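Local coordinates for protein thiosulfate reductase (Thermus thermophilus, PDB 2VPZ) that probably reduces polysulfide or thiosulfate, using molybdenum held by two molybdopterin guanine dinucleotides together with a [4Fe-4S] cluster, at residues 421-425 with 451-455; 416-420 with 722-726; 439-443 with 470-475; 707-712 with 749-755. One frame throughout, in Å; residues are numbered along the deposited sequence.

Interaction 1. Residues 421-425 with 451-455; sequences IEPMI and RTKEA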
loop_
_atom_site.group_PDB
_atom_site.type_symbol
_atom_site.label_atom_id
_atom_site.label_comp_id
_atom_site.label_asym_id
_atom_site.label_seq_id
_atom_site.Cartn_x
_atom_site.Cartn_y
_atom_site.Cartn_z
ATOM N N ILE A 421 -5.985 57.541 10.276
ATOM C CA ILE A 421 -5.999 57.376 11.752
ATOM C C ILE A 421 -5.115 58.386 12.458
ATOM O O ILE A 421 -5.273 58.664 13.642
ATOM C CB ILE A 421 -5.462 55.991 12.260
ATOM C CG1 ILE A 421 -6.210 54.834 11.633
ATOM C CG2 ILE A 421 -5.557 55.943 13.819
ATOM C CD1 ILE A 421 -6.811 53.838 12.643
ATOM N N GLU A 422 -4.128 58.860 11.718
ATOM C CA GLU A 422 -3.139 59.814 12.193
ATOM C C GLU A 422 -3.864 61.171 12.380
ATOM O O GLU A 422 -3.682 61.836 13.433
ATOM C CB GLU A 422 -1.979 59.889 11.195
ATOM C CG GLU A 422 -0.751 60.693 11.590
ATOM C CD GLU A 422 0.113 61.050 10.375
ATOM O OE1 GLU A 422 -0.458 61.137 9.262
ATOM O OE2 GLU A 422 1.347 61.257 10.531
ATOM N N PRO A 423 -4.670 61.620 11.383
ATOM C CA PRO A 423 -5.431 62.867 11.445
ATOM C C PRO A 423 -6.258 63.050 12.761
ATOM O O PRO A 423 -6.564 64.182 13.159
ATOM C CB PRO A 423 -6.341 62.782 10.216
ATOM C CG PRO A 423 -5.499 62.047 9.188
ATOM C CD PRO A 423 -4.569 61.124 9.998
ATOM N N MET A 424 -6.624 61.944 13.418
ATOM C CA MET A 424 -7.408 61.909 14.677
ATOM C C MET A 424 -6.576 62.150 15.955
ATOM O O MET A 424 -7.128 62.457 17.022
ATOM C CB MET A 424 -8.153 60.567 14.876
ATOM C CG MET A 424 -9.026 60.061 13.734
ATOM S SD MET A 424 -9.415 58.266 13.839
ATOM C CE MET A 424 -11.087 58.210 13.107
ATOM N N ILE A 425 -5.267 61.960 15.854
ATOM C CA ILE A 425 -4.322 62.126 16.965
ATOM C C ILE A 425 -3.673 63.537 16.962
ATOM O O ILE A 425 -3.747 64.246 17.963
ATOM C CB ILE A 425 -3.182 61.011 16.952
ATOM C CG1 ILE A 425 -3.772 59.599 17.028
ATOM C CG2 ILE A 425 -2.222 61.225 18.141
ATOM C CD1 ILE A 425 -2.877 58.499 16.394
ATOM N N ARG A 451 -1.513 52.949 18.609
ATOM C CA ARG A 451 -1.841 54.183 17.878
ATOM C C ARG A 451 -3.386 54.309 17.650
ATOM O O ARG A 451 -3.935 55.386 17.797
ATOM C CB ARG A 451 -1.084 54.310 16.530
ATOM C CG ARG A 451 -1.290 55.677 15.813
ATOM C CD ARG A 451 -0.813 55.716 14.333
ATOM N NE ARG A 451 -1.446 54.714 13.464
ATOM C CZ ARG A 451 -1.237 54.561 12.154
ATOM N NH1 ARG A 451 -0.400 55.349 11.500
ATOM N NH2 ARG A 451 -1.868 53.600 11.485
ATOM N N THR A 452 -4.073 53.222 17.306
ATOM C CA THR A 452 -5.527 53.258 17.128
ATOM C C THR A 452 -6.288 53.631 18.451
ATOM O O THR A 452 -7.324 54.301 18.427
ATOM C CB THR A 452 -6.082 51.896 16.560
ATOM O OG1 THR A 452 -5.370 51.522 15.393
ATOM C CG2 THR A 452 -7.592 51.996 16.275
ATOM N N LYS A 453 -5.761 53.210 19.605
ATOM C CA LYS A 453 -6.356 53.476 20.936
ATOM C C LYS A 453 -6.171 54.945 21.395
ATOM O O LYS A 453 -7.013 55.524 22.102
ATOM C CB LYS A 453 -5.830 52.483 21.986
ATOM C CG LYS A 453 -6.002 51.008 21.590
ATOM C CD LYS A 453 -5.789 50.065 22.776
ATOM C CE LYS A 453 -6.288 48.625 22.508
ATOM N NZ LYS A 453 -5.537 47.582 23.295
ATOM N N GLU A 454 -5.044 55.530 20.994
ATOM C CA GLU A 454 -4.741 56.941 21.241
ATOM C C GLU A 454 -5.823 57.730 20.448
ATOM O O GLU A 454 -6.466 58.649 20.968
ATOM C CB GLU A 454 -3.366 57.289 20.668
ATOM C CG GLU A 454 -2.317 57.796 21.649
ATOM C CD GLU A 454 -1.313 58.776 21.008
ATOM O OE1 GLU A 454 -1.552 60.011 21.081
ATOM O OE2 GLU A 454 -0.304 58.294 20.413
ATOM N N ALA A 455 -5.997 57.356 19.178
ATOM C CA ALA A 455 -6.971 57.988 18.290
ATOM C C ALA A 455 -8.429 57.879 18.796
ATOM O O ALA A 455 -9.206 58.811 18.622
ATOM C CB ALA A 455 -6.832 57.451 16.833
#
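Ala455 packs against Ile421, Met424 and Ile425 in the apolar part of this contact. The methyl of Ala455 sits among them, its CB lying 3.6 Å from Ile421 CG2 and 3.7 Å from Ile425 CG1. Met424 touches the same methyl with both CB and SD; only beyond the sulfur does the chain lead off. With Ile421 CG1 beside the backbone N (chi1 -56°), CG2 falls anti to that nitrogen and meets Ala455, while CG1 carries CD1 toward Thr452. That CD1 comes to 3.9 Å from Thr452 OG1, with Thr452 CG2 a little farther off, and the two side chains meet at a slant.

The helix 449-457 that supplies Ala455 belongs to the crossover between the adjacent parallel strands 435-438 and 462-466, a beta-alpha-beta unit, and the short helix 423-426 precedes its first strand. The two segments pack through side chains, with no hydrogen bond between them.

Charged side chains contribute their carbon atoms and flat faces. Ile425 CD1 presses on Arg451 CG at 3.3 Å, a tight fit in which the two chains run nearly perpendicular. Farther out, the bend of the arginine at chi3 brings one face of its guanidinium over Ile421 CB. At the exposed margin Glu454 OE1 lies 3.3 Å from Ile425 CG2.

Interaction 2. Residues 416-420 with 722-726; sequences AIQEL and RYKLD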
loop_
_atom_site.group_PDB
_atom_site.type_symbol
_atom_site.label_atom_id
_atom_site.label_comp_id
_atom_site.label_asym_id
_atom_site.label_seq_id
_atom_site.Cartn_x
_atom_site.Cartn_y
_atom_site.Cartn_z
ATOM N N ALA A 416 -7.047 54.740 1.966
ATOM C CA ALA A 416 -6.311 53.754 2.797
ATOM C C ALA A 416 -6.647 53.878 4.317
ATOM O O ALA A 416 -6.233 54.835 4.974
ATOM C CB ALA A 416 -4.764 53.895 2.556
ATOM N N ILE A 417 -7.405 52.913 4.848
ATOM C CA ILE A 417 -7.905 52.899 6.232
ATOM C C ILE A 417 -6.921 53.229 7.346
ATOM O O ILE A 417 -7.209 53.933 8.334
ATOM C CB ILE A 417 -8.609 51.499 6.582
ATOM C CG1 ILE A 417 -9.427 51.588 7.864
ATOM C CG2 ILE A 417 -7.528 50.387 6.654
ATOM C CD1 ILE A 417 -10.568 50.557 7.962
ATOM N N GLN A 418 -5.723 52.720 7.145
ATOM C CA GLN A 418 -4.612 52.856 8.054
ATOM C C GLN A 418 -3.937 54.249 8.054
ATOM O O GLN A 418 -3.260 54.607 9.017
ATOM C CB GLN A 418 -3.649 51.707 7.748
ATOM C CG GLN A 418 -3.517 51.384 6.234
ATOM C CD GLN A 418 -2.194 51.857 5.714
ATOM O OE1 GLN A 418 -1.319 52.180 6.520
ATOM N NE2 GLN A 418 -2.008 51.889 4.399
ATOM N N GLU A 419 -4.148 55.069 7.018
ATOM C CA GLU A 419 -3.548 56.414 6.933
ATOM C C GLU A 419 -4.440 57.563 7.518
ATOM O O GLU A 419 -3.910 58.588 7.969
ATOM C CB GLU A 419 -3.089 56.721 5.497
ATOM C CG GLU A 419 -2.024 55.733 4.922
ATOM C CD GLU A 419 -0.736 55.668 5.768
ATOM O OE1 GLU A 419 -0.249 56.751 6.161
ATOM O OE2 GLU A 419 -0.224 54.547 6.012
ATOM N N LEU A 420 -5.767 57.378 7.544
ATOM C CA LEU A 420 -6.733 58.362 8.095
ATOM C C LEU A 420 -6.850 58.313 9.627
ATOM O O LEU A 420 -7.751 58.951 10.198
ATOM C CB LEU A 420 -8.172 58.148 7.563
ATOM C CG LEU A 420 -8.394 57.766 6.105
ATOM C CD1 LEU A 420 -9.716 57.013 5.960
ATOM C CD2 LEU A 420 -8.346 59.006 5.197
ATOM N N ARG A 722 4.883 47.853 13.406
ATOM C CA ARG A 722 5.351 48.661 12.257
ATOM C C ARG A 722 4.843 48.089 10.907
ATOM O O ARG A 722 4.369 46.963 10.865
ATOM C CB ARG A 722 6.901 48.669 12.211
ATOM C CG ARG A 722 7.646 48.963 13.540
ATOM C CD ARG A 722 9.147 48.557 13.464
ATOM N NE ARG A 722 10.003 48.942 14.595
ATOM C CZ ARG A 722 11.325 48.756 14.663
ATOM N NH1 ARG A 722 11.967 48.179 13.656
ATOM N NH2 ARG A 722 12.018 49.156 15.736
ATOM N N TYR A 723 4.921 48.880 9.831
ATOM C CA TYR A 723 4.542 48.440 8.469
ATOM C C TYR A 723 5.230 49.316 7.394
ATOM O O TYR A 723 5.510 50.480 7.662
ATOM C CB TYR A 723 3.020 48.484 8.260
ATOM C CG TYR A 723 2.379 49.849 8.378
ATOM C CD1 TYR A 723 2.273 50.709 7.264
ATOM C CD2 TYR A 723 1.867 50.300 9.600
ATOM C CE1 TYR A 723 1.671 51.980 7.369
ATOM C CE2 TYR A 723 1.268 51.560 9.733
ATOM C CZ TYR A 723 1.167 52.405 8.615
ATOM O OH TYR A 723 0.568 53.652 8.731
ATOM N N LYS A 724 5.557 48.764 6.218
ATOM C CA LYS A 724 6.179 49.560 5.139
ATOM C C LYS A 724 5.084 49.980 4.125
ATOM O O LYS A 724 4.545 49.136 3.412
ATOM C CB LYS A 724 7.324 48.809 4.412
ATOM C CG LYS A 724 8.283 49.716 3.544
ATOM C CD LYS A 724 9.711 49.150 3.381
ATOM C CE LYS A 724 10.675 49.723 4.434
ATOM N NZ LYS A 724 11.680 48.711 4.937
ATOM N N LEU A 725 4.762 51.280 4.117
ATOM C CA LEU A 725 3.763 51.891 3.207
ATOM C C LEU A 725 4.115 51.671 1.722
ATOM O O LEU A 725 5.229 51.988 1.299
ATOM C CB LEU A 725 3.637 53.434 3.416
ATOM C CG LEU A 725 2.270 54.144 3.565
ATOM C CD1 LEU A 725 2.356 55.651 3.193
ATOM C CD2 LEU A 725 1.211 53.458 2.684
ATOM N N ASP A 726 3.201 51.093 0.937
ATOM C CA ASP A 726 3.451 50.968 -0.499
ATOM C C ASP A 726 3.236 52.413 -1.022
ATOM O O ASP A 726 2.143 52.989 -0.867
ATOM C CB ASP A 726 2.448 49.993 -1.186
ATOM C CG ASP A 726 2.713 49.812 -2.711
ATOM O OD1 ASP A 726 3.608 50.477 -3.264
ATOM O OD2 ASP A 726 1.996 48.987 -3.333
#
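Tyr723 reaches across to Glu419 and Gln418, and these three side chains supply most of the buried area. The phenol gives its proton to the carboxylate, Tyr723 OH to Glu419 OE2 at 3.0 Å. The donor meets that oxygen from above the carboxylate plane, about 40° out of it, whereas OE2 itself lies at the edge of the ring and near the ring plane. The tyrosine is set in the crowded position, CG between its backbone N and carbonyl carbon (chi1 62°), and from there the ring reaches toward the loop 416-420.

Two parts of the fold meet here: a loop of the molybdopterin oxidoreductase region, and the two-stranded antiparallel hairpin of 724-725 with 732-733, which belongs to the dinucleotide-binding region far along the chain. Replacing Tyr723 by a phenylalanine would probably leave Glu419 OE2 without this donor and take from Arg451 NH1 the OH that is its partner in a weak hydrogen bond.

Gln418 bends at chi2, and its OE1 comes obliquely to 3.1 Å from Tyr723 CE1. Amide and ring planes stand 86° apart. Beside them Leu725 approaches the acid from the opposite direction, its CG 3.5 Å from Glu419 OE2, and its CD2 approaches Gln418 NE2.

Interaction 3. Residues 439-443 with 470-475; sequences GINLF and QEHVMW. With MGD (2-amino-5,6-dimercapto-7-methyl-3,7,8a,9-tetrahydro-8-oxa-1,3,9,10-tetraaza-anthracen-4-one guanosine dinucleotide), chain H.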
loop_
_atom_site.group_PDB
_atom_site.type_symbol
_atom_site.label_atom_id
_atom_site.label_comp_id
_atom_site.label_asym_id
_atom_site.label_seq_id
_atom_site.Cartn_x
_atom_site.Cartn_y
_atom_site.Cartn_z
ATOM N N GLY A 439 -19.132 46.750 11.487
ATOM C CA GLY A 439 -18.568 45.416 11.331
ATOM C C GLY A 439 -17.133 45.335 10.822
ATOM O O GLY A 439 -16.828 44.673 9.828
ATOM N N ILE A 440 -16.225 46.030 11.488
ATOM C CA ILE A 440 -14.822 46.050 11.064
ATOM C C ILE A 440 -13.986 45.990 12.359
ATOM O O ILE A 440 -14.226 46.744 13.305
ATOM C CB ILE A 440 -14.559 47.358 10.134
ATOM C CG1 ILE A 440 -13.175 47.320 9.491
ATOM C CG2 ILE A 440 -14.796 48.637 10.939
ATOM C CD1 ILE A 440 -12.043 47.857 10.372
ATOM N N ASN A 441 -13.043 45.055 12.428
ATOM C CA ASN A 441 -12.247 44.823 13.642
ATOM C C ASN A 441 -11.093 45.841 13.830
ATOM O O ASN A 441 -9.969 45.604 13.408
ATOM C CB ASN A 441 -11.732 43.365 13.632
ATOM C CG ASN A 441 -11.726 42.718 15.022
ATOM O OD1 ASN A 441 -12.169 41.572 15.201
ATOM N ND2 ASN A 441 -11.209 43.448 16.003
ATOM N N LEU A 442 -11.380 46.964 14.489
ATOM C CA LEU A 442 -10.366 47.997 14.723
ATOM C C LEU A 442 -9.040 47.483 15.326
ATOM O O LEU A 442 -7.953 47.885 14.886
ATOM C CB LEU A 442 -10.923 49.163 15.577
ATOM C CG LEU A 442 -12.113 49.980 15.049
ATOM C CD1 LEU A 442 -12.466 51.118 16.049
ATOM C CD2 LEU A 442 -11.804 50.546 13.639
ATOM N N PHE A 443 -9.108 46.600 16.324
ATOM C CA PHE A 443 -7.903 46.068 16.981
ATOM C C PHE A 443 -7.243 44.806 16.355
ATOM O O PHE A 443 -6.180 44.386 16.810
ATOM C CB PHE A 443 -8.168 45.830 18.494
ATOM C CG PHE A 443 -8.644 47.069 19.274
ATOM C CD1 PHE A 443 -9.296 46.924 20.513
ATOM C CD2 PHE A 443 -8.456 48.365 18.771
ATOM C CE1 PHE A 443 -9.759 48.047 21.239
ATOM C CE2 PHE A 443 -8.915 49.514 19.488
ATOM C CZ PHE A 443 -9.568 49.347 20.721
ATOM N N GLN A 470 -16.848 42.442 21.180
ATOM C CA GLN A 470 -15.407 42.337 20.893
ATOM C C GLN A 470 -14.586 43.355 21.698
ATOM O O GLN A 470 -15.165 44.204 22.363
ATOM C CB GLN A 470 -15.185 42.562 19.424
ATOM C CG GLN A 470 -15.826 41.558 18.520
ATOM C CD GLN A 470 -14.786 40.776 17.745
ATOM O OE1 GLN A 470 -15.094 39.898 16.935
ATOM N NE2 GLN A 470 -13.518 41.115 18.006
ATOM N N GLU A 471 -13.260 43.317 21.603
ATOM C CA GLU A 471 -12.476 44.293 22.360
ATOM C C GLU A 471 -12.582 45.750 21.850
ATOM O O GLU A 471 -12.407 46.685 22.638
ATOM C CB GLU A 471 -10.976 43.924 22.472
ATOM C CG GLU A 471 -10.220 44.948 23.314
ATOM C CD GLU A 471 -8.726 44.938 23.087
ATOM O OE1 GLU A 471 -8.007 45.668 23.811
ATOM O OE2 GLU A 471 -8.278 44.206 22.178
ATOM N N HIS A 472 -12.870 45.982 20.575
ATOM C CA HIS A 472 -12.997 47.367 20.040
ATOM C C HIS A 472 -14.456 47.921 20.025
ATOM O O HIS A 472 -14.657 49.078 19.703
ATOM C CB HIS A 472 -12.528 47.500 18.596
ATOM C CG HIS A 472 -13.482 46.975 17.603
ATOM N ND1 HIS A 472 -14.380 47.737 16.937
ATOM C CD2 HIS A 472 -13.785 45.715 17.301
ATOM C CE1 HIS A 472 -15.201 46.970 16.256
ATOM N NE2 HIS A 472 -14.855 45.723 16.460
ATOM N N VAL A 473 -15.456 47.088 20.298
ATOM C CA VAL A 473 -16.856 47.529 20.341
ATOM C C VAL A 473 -17.131 48.159 21.738
ATOM O O VAL A 473 -17.903 49.128 21.876
ATOM C CB VAL A 473 -17.881 46.341 20.100
ATOM C CG1 VAL A 473 -19.331 46.807 20.298
ATOM C CG2 VAL A 473 -17.684 45.733 18.688
ATOM N N MET A 474 -16.479 47.619 22.761
ATOM C CA MET A 474 -16.603 48.090 24.131
ATOM C C MET A 474 -15.718 49.315 24.479
ATOM O O MET A 474 -15.398 49.569 25.640
ATOM C CB MET A 474 -16.398 46.935 25.139
ATOM C CG MET A 474 -17.139 45.624 24.791
ATOM S SD MET A 474 -18.930 45.849 24.516
ATOM C CE MET A 474 -19.502 46.304 26.209
ATOM N N TRP A 475 -15.304 50.056 23.449
ATOM C CA TRP A 475 -14.564 51.337 23.605
ATOM C C TRP A 475 -15.463 52.445 23.045
ATOM O O TRP A 475 -15.066 53.611 22.998
ATOM C CB TRP A 475 -13.251 51.379 22.822
ATOM C CG TRP A 475 -12.073 50.834 23.552
ATOM C CD1 TRP A 475 -11.952 49.592 24.126
ATOM C CD2 TRP A 475 -10.829 51.505 23.796
ATOM N NE1 TRP A 475 -10.711 49.457 24.703
ATOM C CE2 TRP A 475 -9.998 50.609 24.506
ATOM C CE3 TRP A 475 -10.329 52.771 23.458
ATOM C CZ2 TRP A 475 -8.697 50.949 24.917
ATOM C CZ3 TRP A 475 -9.039 53.121 23.857
ATOM C CH2 TRP A 475 -8.230 52.196 24.577
HETATM P PB MGD H . -13.067 40.321 11.163
HETATM O O1B MGD H . -11.980 40.012 12.147
HETATM O O2B MGD H . -13.995 39.230 10.725
HETATM O O3B MGD H . -12.294 41.122 9.995
HETATM O O3A MGD H . -11.071 42.453 8.256
HETATM P PA MGD H . -12.461 42.421 9.040
HETATM O O1A MGD H . -13.693 42.071 8.221
HETATM O O2A MGD H . -12.458 43.628 9.908
HETATM O "O5'" MGD H . -14.004 41.431 11.753
HETATM C "C5'" MGD H . -15.410 41.442 11.505
HETATM C "C4'" MGD H . -16.026 42.339 12.579
HETATM O "O4'" MGD H . -17.357 42.467 12.091
HETATM C "C3'" MGD H . -16.138 41.731 13.953
HETATM O "O3'" MGD H . -16.218 42.837 14.862
HETATM C "C2'" MGD H . -17.474 40.978 13.856
HETATM O "O2'" MGD H . -17.960 40.808 15.161
HETATM C "C1'" MGD H . -18.343 41.920 13.020
HETATM N N9 MGD H . -19.523 41.355 12.262
HETATM C C8 MGD H . -19.602 40.149 11.696
HETATM N N7 MGD H . -20.770 39.934 11.047
HETATM C C5 MGD H . -21.491 41.073 11.139
HETATM C C6 MGD H . -22.834 41.602 10.631
HETATM O O6 MGD H . -23.652 40.879 9.960
HETATM N N1 MGD H . -23.134 42.898 10.974
HETATM C C2 MGD H . -22.320 43.710 11.717
HETATM N N2 MGD H . -22.642 44.998 12.051
HETATM N N3 MGD H . -21.131 43.267 12.146
HETATM C C4 MGD H . -20.645 41.998 11.937
HETATM C C10 MGD H . -10.862 41.715 7.013
HETATM C C11 MGD H . -9.576 42.188 6.424
HETATM O O11 MGD H . -8.648 42.236 7.509
HETATM C C12 MGD H . -9.020 41.423 5.281
HETATM S S12 MGD H . -9.974 41.001 3.921
HETATM C C13 MGD H . -7.731 41.088 5.211
HETATM S S13 MGD H . -7.004 40.195 4.011
HETATM C C14 MGD H . -6.706 41.462 6.134
HETATM N N15 MGD H . -6.213 40.234 6.822
HETATM C C16 MGD H . -5.385 40.493 7.889
HETATM C C17 MGD H . -4.330 39.624 8.416
HETATM O O17 MGD H . -4.130 38.477 7.917
HETATM N N18 MGD H . -3.583 40.084 9.422
HETATM C C19 MGD H . -3.755 41.299 9.978
HETATM N N19 MGD H . -3.019 41.714 11.053
HETATM N N20 MGD H . -4.683 42.137 9.509
HETATM C C21 MGD H . -5.519 41.815 8.529
HETATM N N22 MGD H . -6.477 42.667 8.146
HETATM C C23 MGD H . -7.329 42.497 7.019
#
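Gly439, Ile440, Asn441, Gln470 and His472 line a pocket for one molybdopterin guanine dinucleotide, and between the two segments the carbonyl of Ile440 meets the imidazole, O to His472 CE1 at 3.1 Å. Asn441 is the centre of an inverse gamma turn, and its backbone N gives a nearly straight bond to O2A of the cofactor's phosphate (3.0 Å, 171° at the hydrogen). Gly439 has a positive phi, and a side chain there would run into N3 of the guanine.

His472 CG lies between the backbone N and the carbonyl carbon (chi1 77°), which brings the ring against Leu442 and Asn441. Leu442 N stands over the centre of one face and Val473 CG2 toward the rim of the other. The ring edge turns to the ribose, NE2 lying 3.6 Å from O3' of the cofactor.

Both segments follow parallel strands, 435-438 and 462-466, so the site is made from loops at the carboxyl ends of the strands, the usual ligand-binding place in such an alpha/beta sheet.

Away from the cofactor, His472 CB stands over the Phe443 ring in a CH-pi contact, 3.8 Å from the centroid. The edge of Phe443 points at the face of Trp475 in a T-shaped pair, with 5.1 Å between the centroids of the Phe443 ring and the five-membered ring of Trp475 and planes at 84°. Glu471 crosses at the edge of Phe443, its CD 3.3 Å from CD1, while OE2 is hydrogen-bonded to Tyr718.

Interaction 4. Residues 707-712 with 749-755; sequences RLAHGR and LPSLTGL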
loop_
_atom_site.group_PDB
_atom_site.type_symbol
_atom_site.label_atom_id
_atom_site.label_comp_id
_atom_site.label_asym_id
_atom_site.label_seq_id
_atom_site.Cartn_x
_atom_site.Cartn_y
_atom_site.Cartn_z
ATOM N N ARG A 707 -16.965 34.996 25.961
ATOM C CA ARG A 707 -16.449 34.009 26.887
ATOM C C ARG A 707 -15.596 32.818 26.361
ATOM O O ARG A 707 -14.682 32.375 27.074
ATOM C CB ARG A 707 -17.583 33.580 27.877
ATOM C CG ARG A 707 -18.140 34.785 28.733
ATOM C CD ARG A 707 -18.848 34.358 30.047
ATOM N NE ARG A 707 -17.956 33.660 30.990
ATOM C CZ ARG A 707 -18.315 32.663 31.806
ATOM N NH1 ARG A 707 -19.566 32.220 31.815
ATOM N NH2 ARG A 707 -17.409 32.089 32.592
ATOM N N LEU A 708 -15.821 32.297 25.159
ATOM C CA LEU A 708 -14.905 31.251 24.645
ATOM C C LEU A 708 -13.788 31.683 23.687
ATOM O O LEU A 708 -13.079 30.819 23.185
ATOM C CB LEU A 708 -15.617 29.992 24.048
ATOM C CG LEU A 708 -17.038 30.034 23.534
ATOM C CD1 LEU A 708 -17.414 28.708 22.818
ATOM C CD2 LEU A 708 -17.996 30.317 24.716
ATOM N N ALA A 709 -13.631 32.966 23.379
ATOM C CA ALA A 709 -12.534 33.418 22.510
ATOM C C ALA A 709 -11.462 34.135 23.348
ATOM O O ALA A 709 -10.278 34.225 22.956
ATOM C CB ALA A 709 -13.037 34.359 21.362
ATOM N N HIS A 710 -11.906 34.599 24.517
ATOM C CA HIS A 710 -11.065 35.300 25.519
ATOM C C HIS A 710 -9.917 34.493 26.137
ATOM O O HIS A 710 -10.138 33.481 26.809
ATOM C CB HIS A 710 -11.847 35.896 26.734
ATOM C CG HIS A 710 -11.019 36.692 27.676
ATOM N ND1 HIS A 710 -10.478 37.890 27.330
ATOM C CD2 HIS A 710 -10.562 36.425 28.904
ATOM C CE1 HIS A 710 -9.714 38.341 28.299
ATOM N NE2 HIS A 710 -9.750 37.463 29.280
ATOM N N GLY A 711 -8.692 34.984 25.889
ATOM C CA GLY A 711 -7.435 34.418 26.372
ATOM C C GLY A 711 -6.739 33.286 25.619
ATOM O O GLY A 711 -5.780 32.671 26.125
ATOM N N ARG A 712 -7.167 33.011 24.394
ATOM C CA ARG A 712 -6.642 31.888 23.596
ATOM C C ARG A 712 -5.740 32.228 22.374
ATOM O O ARG A 712 -6.105 33.072 21.549
ATOM C CB ARG A 712 -7.868 30.998 23.184
ATOM C CG ARG A 712 -8.969 30.975 24.299
ATOM C CD ARG A 712 -10.170 29.993 24.101
ATOM N NE ARG A 712 -9.917 28.650 24.631
ATOM C CZ ARG A 712 -10.483 28.076 25.688
ATOM N NH1 ARG A 712 -11.390 28.707 26.410
ATOM N NH2 ARG A 712 -10.128 26.844 26.029
ATOM N N LEU A 749 -7.033 27.749 31.494
ATOM C CA LEU A 749 -8.208 28.366 30.890
ATOM C C LEU A 749 -9.486 27.632 31.220
ATOM O O LEU A 749 -9.429 26.471 31.646
ATOM C CB LEU A 749 -8.031 28.363 29.368
ATOM C CG LEU A 749 -6.926 29.197 28.734
ATOM C CD1 LEU A 749 -6.413 28.530 27.434
ATOM C CD2 LEU A 749 -7.469 30.616 28.495
ATOM N N PRO A 750 -10.658 28.270 31.010
ATOM C CA PRO A 750 -11.861 27.510 31.339
ATOM C C PRO A 750 -12.073 26.331 30.367
ATOM O O PRO A 750 -11.398 26.211 29.328
ATOM C CB PRO A 750 -12.996 28.533 31.247
ATOM C CG PRO A 750 -12.301 29.907 31.169
ATOM C CD PRO A 750 -10.986 29.603 30.500
ATOM N N SER A 751 -13.006 25.453 30.703
ATOM C CA SER A 751 -13.308 24.335 29.831
ATOM C C SER A 751 -14.211 24.841 28.692
ATOM O O SER A 751 -15.243 25.466 28.956
ATOM C CB SER A 751 -14.009 23.219 30.609
ATOM O OG SER A 751 -14.796 22.423 29.753
ATOM N N LEU A 752 -13.810 24.601 27.444
ATOM C CA LEU A 752 -14.588 24.996 26.263
ATOM C C LEU A 752 -15.931 24.272 26.135
ATOM O O LEU A 752 -16.905 24.869 25.667
ATOM C CB LEU A 752 -13.819 24.765 24.961
ATOM C CG LEU A 752 -13.107 25.943 24.320
ATOM C CD1 LEU A 752 -12.395 25.450 23.060
ATOM C CD2 LEU A 752 -14.105 27.059 23.982
ATOM N N THR A 753 -15.981 22.992 26.500
ATOM C CA THR A 753 -17.224 22.195 26.444
ATOM C C THR A 753 -18.236 22.763 27.469
ATOM O O THR A 753 -19.426 22.915 27.162
ATOM C CB THR A 753 -16.955 20.655 26.698
ATOM O OG1 THR A 753 -16.130 20.127 25.667
ATOM C CG2 THR A 753 -18.260 19.849 26.739
ATOM N N GLY A 754 -17.755 23.093 28.668
ATOM C CA GLY A 754 -18.586 23.697 29.697
ATOM C C GLY A 754 -19.269 24.948 29.152
ATOM O O GLY A 754 -20.497 25.054 29.176
ATOM N N LEU A 755 -18.483 25.900 28.651
ATOM C CA LEU A 755 -19.002 27.130 28.022
ATOM C C LEU A 755 -19.912 26.816 26.792
ATOM O O LEU A 755 -21.033 27.323 26.701
ATOM C CB LEU A 755 -17.849 28.053 27.589
ATOM C CG LEU A 755 -17.035 28.692 28.718
ATOM C CD1 LEU A 755 -15.708 29.284 28.185
ATOM C CD2 LEU A 755 -17.894 29.763 29.402
#
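Ser751 OG accepts from Gly754 N at 3.2 Å and 167°, an N-cap bond that starts the helix 752-756 whose Leu752 and Leu755 press on Leu708. The fit is close: Leu752 CD2 lies 3.3 Å from Leu708 CB, the two side chains crossing at about a right angle. Leu755 and Leu708 instead slide past each other in opposite directions, with Leu755 CB 3.7 Å from Leu708 CD2.

Arg712 approaches Leu752 from the opposite direction and meets its CG. A bend at chi3 (88°) lays its guanidinium between two leucines, Leu752 CG at 3.6 Å from NH2 over one face and Leu749 CB over the opposite one. Pro750 O faces the edge of the group, near its plane, at 3.6 Å from Arg712 NH2. With an alanine in its place, the flat spacer would go, and a gap between Leu749 and Leu752 would probably open, setting both free to shift.

The contact joins a loop of the dinucleotide-binding region to the C-terminal tail that follows strand 738-744. That loop folds back in a type II beta turn from Ala709 to Arg712, with Gly711 supplying the positive phi; Leu749 CD2 rests 3.6 Å from Gly711 O.

Arg707 closes the far end. One face of its guanidinium lies against Leu755 CD2, 3.8 Å from CZ, and Leu755 CD1 meets the backbone at Arg707 O.

Followed from the N terminus, the chain first passes 416-420, which waits some 300 residues for its partner. Next come 421-425 and 439-443, the opening halves of interactions 1 and 3. Interaction 1 closes at 451-455 and interaction 3 at 470-475, so these two loops cross, and the salt bridge of Lys453 with Glu471 joins them directly. Both fall within the long loop of interaction 2. Before 722-726 closes it, 707-712 opens interaction 4, which ends at 749-755 and therefore crosses interaction 2. Interactions 1 and 3 tie together the surroundings of one parallel sheet; interaction 2 links that region to the dinucleotide-binding part, and interaction 4 fastens the C-terminal tail to the latter.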